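Local coordinates for dextranase (Pseudarthrobacter oxydans, PDB 6NZS), which probably catalyses the endohydrolysis of (1->6)-alpha-D-glucosidic linkages in dextran, as a glycoside hydrolase of family 49, at residues Q153-M161 with N175-N184. Residues are numbered along the deposited sequence; the frame is centred on the assembly and turned at random.
Sequences QLYTAYNDM and NRAIHTEPRN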
# COMPACT_ATOMS: atom_id res chain seq x y z
N GLN A 153 -4.98 7.52 -21.33
CA GLN A 153 -5.31 7.86 -19.95
C GLN A 153 -4.14 8.48 -19.19
O GLN A 153 -4.35 8.99 -18.08
CB GLN A 153 -5.85 6.62 -19.23
CG GLN A 153 -7.32 6.36 -19.54
CD GLN A 153 -8.20 7.42 -18.92
OE1 GLN A 153 -8.07 7.71 -17.73
NE2 GLN A 153 -9.06 8.03 -19.72
N LEU A 154 -2.94 8.44 -19.74
CA LEU A 154 -1.78 8.96 -19.02
C LEU A 154 -1.86 10.47 -18.88
O LEU A 154 -2.28 11.18 -19.79
CB LEU A 154 -0.49 8.60 -19.76
CG LEU A 154 -0.18 7.11 -19.89
CD1 LEU A 154 1.14 6.90 -20.63
CD2 LEU A 154 -0.14 6.46 -18.50
N TYR A 155 -1.41 10.96 -17.73
CA TYR A 155 -1.17 12.37 -17.50
C TYR A 155 0.14 12.49 -16.73
O TYR A 155 0.63 11.52 -16.14
CB TYR A 155 -2.32 13.04 -16.72
CG TYR A 155 -2.14 12.82 -15.24
CD1 TYR A 155 -2.39 11.57 -14.68
CD2 TYR A 155 -1.62 13.82 -14.41
CE1 TYR A 155 -2.17 11.33 -13.35
CE2 TYR A 155 -1.38 13.58 -13.08
CZ TYR A 155 -1.66 12.33 -12.55
OH TYR A 155 -1.42 12.08 -11.22
N THR A 156 0.70 13.69 -16.70
CA THR A 156 1.91 13.95 -15.93
C THR A 156 1.58 14.91 -14.79
O THR A 156 0.96 15.96 -15.01
CB THR A 156 3.02 14.53 -16.81
OG1 THR A 156 3.35 13.56 -17.82
CG2 THR A 156 4.26 14.87 -15.99
N ALA A 157 1.97 14.53 -13.58
CA ALA A 157 1.91 15.43 -12.44
C ALA A 157 3.17 16.28 -12.41
O ALA A 157 4.28 15.77 -12.59
CB ALA A 157 1.81 14.63 -11.14
N TYR A 158 2.99 17.59 -12.21
CA TYR A 158 4.09 18.55 -12.13
C TYR A 158 4.11 19.23 -10.77
O TYR A 158 3.08 19.39 -10.12
CB TYR A 158 3.92 19.65 -13.19
CG TYR A 158 4.00 19.14 -14.60
CD1 TYR A 158 2.86 18.66 -15.24
CD2 TYR A 158 5.20 19.13 -15.29
CE1 TYR A 158 2.93 18.18 -16.55
CE2 TYR A 158 5.27 18.66 -16.59
CZ TYR A 158 4.14 18.18 -17.21
OH TYR A 158 4.21 17.71 -18.51
N ASN A 159 5.30 19.67 -10.36
CA ASN A 159 5.44 20.50 -9.18
C ASN A 159 5.56 21.94 -9.67
O ASN A 159 6.43 22.24 -10.50
CB ASN A 159 6.67 20.09 -8.36
CG ASN A 159 6.77 20.85 -7.03
OD1 ASN A 159 6.26 21.96 -6.90
ND2 ASN A 159 7.43 20.25 -6.06
N ASP A 160 4.66 22.80 -9.21
CA ASP A 160 4.69 24.20 -9.66
C ASP A 160 5.77 25.03 -8.98
O ASP A 160 5.94 26.21 -9.32
CB ASP A 160 3.30 24.85 -9.56
CG ASP A 160 2.83 25.13 -8.13
OD1 ASP A 160 3.59 24.94 -7.16
OD2 ASP A 160 1.66 25.55 -7.98
N MET A 161 6.50 24.44 -8.03
CA MET A 161 7.66 25.05 -7.39
C MET A 161 7.30 26.25 -6.53
O MET A 161 8.18 27.05 -6.16
CB MET A 161 8.78 25.37 -8.39
CG MET A 161 9.18 24.15 -9.23
SD MET A 161 9.65 22.73 -8.22
CE MET A 161 11.34 23.15 -7.89
N ASN A 175 6.85 24.34 -15.12
CA ASN A 175 6.84 23.52 -13.93
C ASN A 175 7.77 22.31 -14.11
O ASN A 175 8.35 22.11 -15.17
CB ASN A 175 5.40 23.11 -13.59
CG ASN A 175 4.53 24.31 -13.27
OD1 ASN A 175 5.01 25.31 -12.74
ND2 ASN A 175 3.25 24.19 -13.55
N ARG A 176 7.90 21.51 -13.06
CA ARG A 176 8.83 20.39 -13.04
C ARG A 176 8.06 19.07 -13.05
O ARG A 176 7.21 18.85 -12.18
CB ARG A 176 9.71 20.42 -11.78
CG ARG A 176 10.40 21.74 -11.56
CD ARG A 176 11.40 22.08 -12.66
NE ARG A 176 12.13 23.28 -12.25
CZ ARG A 176 13.18 23.26 -11.43
NH1 ARG A 176 13.66 22.11 -10.97
NH2 ARG A 176 13.77 24.40 -11.09
N ALA A 177 8.38 18.19 -14.00
CA ALA A 177 7.71 16.90 -14.07
C ALA A 177 8.03 16.06 -12.84
O ALA A 177 9.19 15.96 -12.42
CB ALA A 177 8.13 16.15 -15.33
N ILE A 178 7.00 15.45 -12.26
CA ILE A 178 7.13 14.59 -11.09
C ILE A 178 6.92 13.12 -11.46
O ILE A 178 7.73 12.26 -11.09
CB ILE A 178 6.18 15.04 -9.96
CG1 ILE A 178 6.59 16.42 -9.42
CG2 ILE A 178 6.10 14.00 -8.84
CD1 ILE A 178 8.04 16.50 -8.91
N HIS A 179 5.85 12.81 -12.19
CA HIS A 179 5.58 11.41 -12.52
C HIS A 179 4.46 11.35 -13.55
O HIS A 179 3.57 12.20 -13.56
CB HIS A 179 5.17 10.63 -11.26
CG HIS A 179 5.27 9.15 -11.44
ND1 HIS A 179 6.46 8.46 -11.32
CD2 HIS A 179 4.33 8.22 -11.75
CE1 HIS A 179 6.24 7.17 -11.55
NE2 HIS A 179 4.96 7.00 -11.81
N THR A 180 4.51 10.32 -14.39
CA THR A 180 3.49 10.07 -15.41
C THR A 180 2.77 8.76 -15.10
O THR A 180 3.41 7.73 -14.86
CB THR A 180 4.15 10.00 -16.79
OG1 THR A 180 4.71 11.28 -17.10
CG2 THR A 180 3.13 9.63 -17.87
N GLU A 181 1.44 8.80 -15.08
CA GLU A 181 0.66 7.63 -14.68
C GLU A 181 -0.75 7.79 -15.23
O GLU A 181 -1.14 8.88 -15.68
CB GLU A 181 0.63 7.49 -13.15
CG GLU A 181 -0.21 8.60 -12.51
CD GLU A 181 -0.15 8.67 -10.99
OE1 GLU A 181 0.46 7.80 -10.35
OE2 GLU A 181 -0.73 9.62 -10.43
N PRO A 182 -1.55 6.71 -15.22
CA PRO A 182 -2.96 6.86 -15.61
C PRO A 182 -3.70 7.80 -14.66
O PRO A 182 -3.56 7.71 -13.44
CB PRO A 182 -3.51 5.42 -15.49
CG PRO A 182 -2.29 4.56 -15.68
CD PRO A 182 -1.18 5.30 -15.01
N ARG A 183 -4.49 8.71 -15.24
CA ARG A 183 -5.37 9.54 -14.41
C ARG A 183 -6.42 8.67 -13.73
O ARG A 183 -6.71 8.84 -12.54
CB ARG A 183 -6.08 10.58 -15.28
CG ARG A 183 -6.91 11.57 -14.47
CD ARG A 183 -7.64 12.61 -15.33
NE ARG A 183 -6.78 13.28 -16.32
CZ ARG A 183 -6.19 14.46 -16.15
NH1 ARG A 183 -6.32 15.15 -15.02
NH2 ARG A 183 -5.44 14.96 -17.12
N ASN A 184 -7.00 7.74 -14.48
CA ASN A 184 -7.96 6.77 -13.97
C ASN A 184 -7.24 5.43 -14.00
O ASN A 184 -7.08 4.82 -15.06
CB ASN A 184 -9.22 6.80 -14.83
CG ASN A 184 -9.88 8.15 -14.82
OD1 ASN A 184 -10.42 8.58 -13.80
ND2 ASN A 184 -9.82 8.85 -15.95
O HOH W 1 -5.91 11.91 -18.92
O HOH W 2 -4.62 13.31 -19.88
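A twisted antiparallel beta ladder, broken by a classic beta bulge, joins Leu154-Asn159 to Arg176-Pro182 in the N-terminal Ig-like domain of this family 49 glycosidase, where it lies against the beta-solenoid. At the bulge Ile178 and His179 both face Ala157: Ala157 O takes a bond from Ile178 N at 2.8 Å and a weak, longer one from His179 N, while Ala157 N donates to His179 O. Regular pairing resumes on both sides, at Tyr155 with Glu181 and at Asn159 with Arg176.

Tyr155 and Glu181 run side by side on the face they share with Ala157 and His179. With chi1 at 83°, CG of Tyr155 sits between its backbone N and carbonyl carbon, and the ring stands out from the sheet alongside the Glu181 side chain, with CE1 3.5 Å from Glu181 CG. Its OH donates to Glu181 OE2 at 2.7 Å, on the anti side of a carboxylate turned 51° from the ring. The same oxygen forms a salt bridge with Arg437 of the solenoid, so the phenol probably helps to position the acid for this contact between domains. A phenylalanine here would probably leave Glu181 OE2 without its hydroxyl donor, with Arg437 alone of these two partners to hold it.

On the other face Thr156 OG1 and Thr180 OG1 are hydrogen-bonded at 2.8 Å. Tyr158 lies there too, with Thr156 CG2 over the rim of one ring face. At one end, Met161 CE sits 3.9 Å above the centre of the Arg176 guanidinium, which pairs with Asp514; at the other, Asn184 ND2 donates to Gln153 OE1 at 2.7 Å, the oxygen lying close to the amide plane of Asn184.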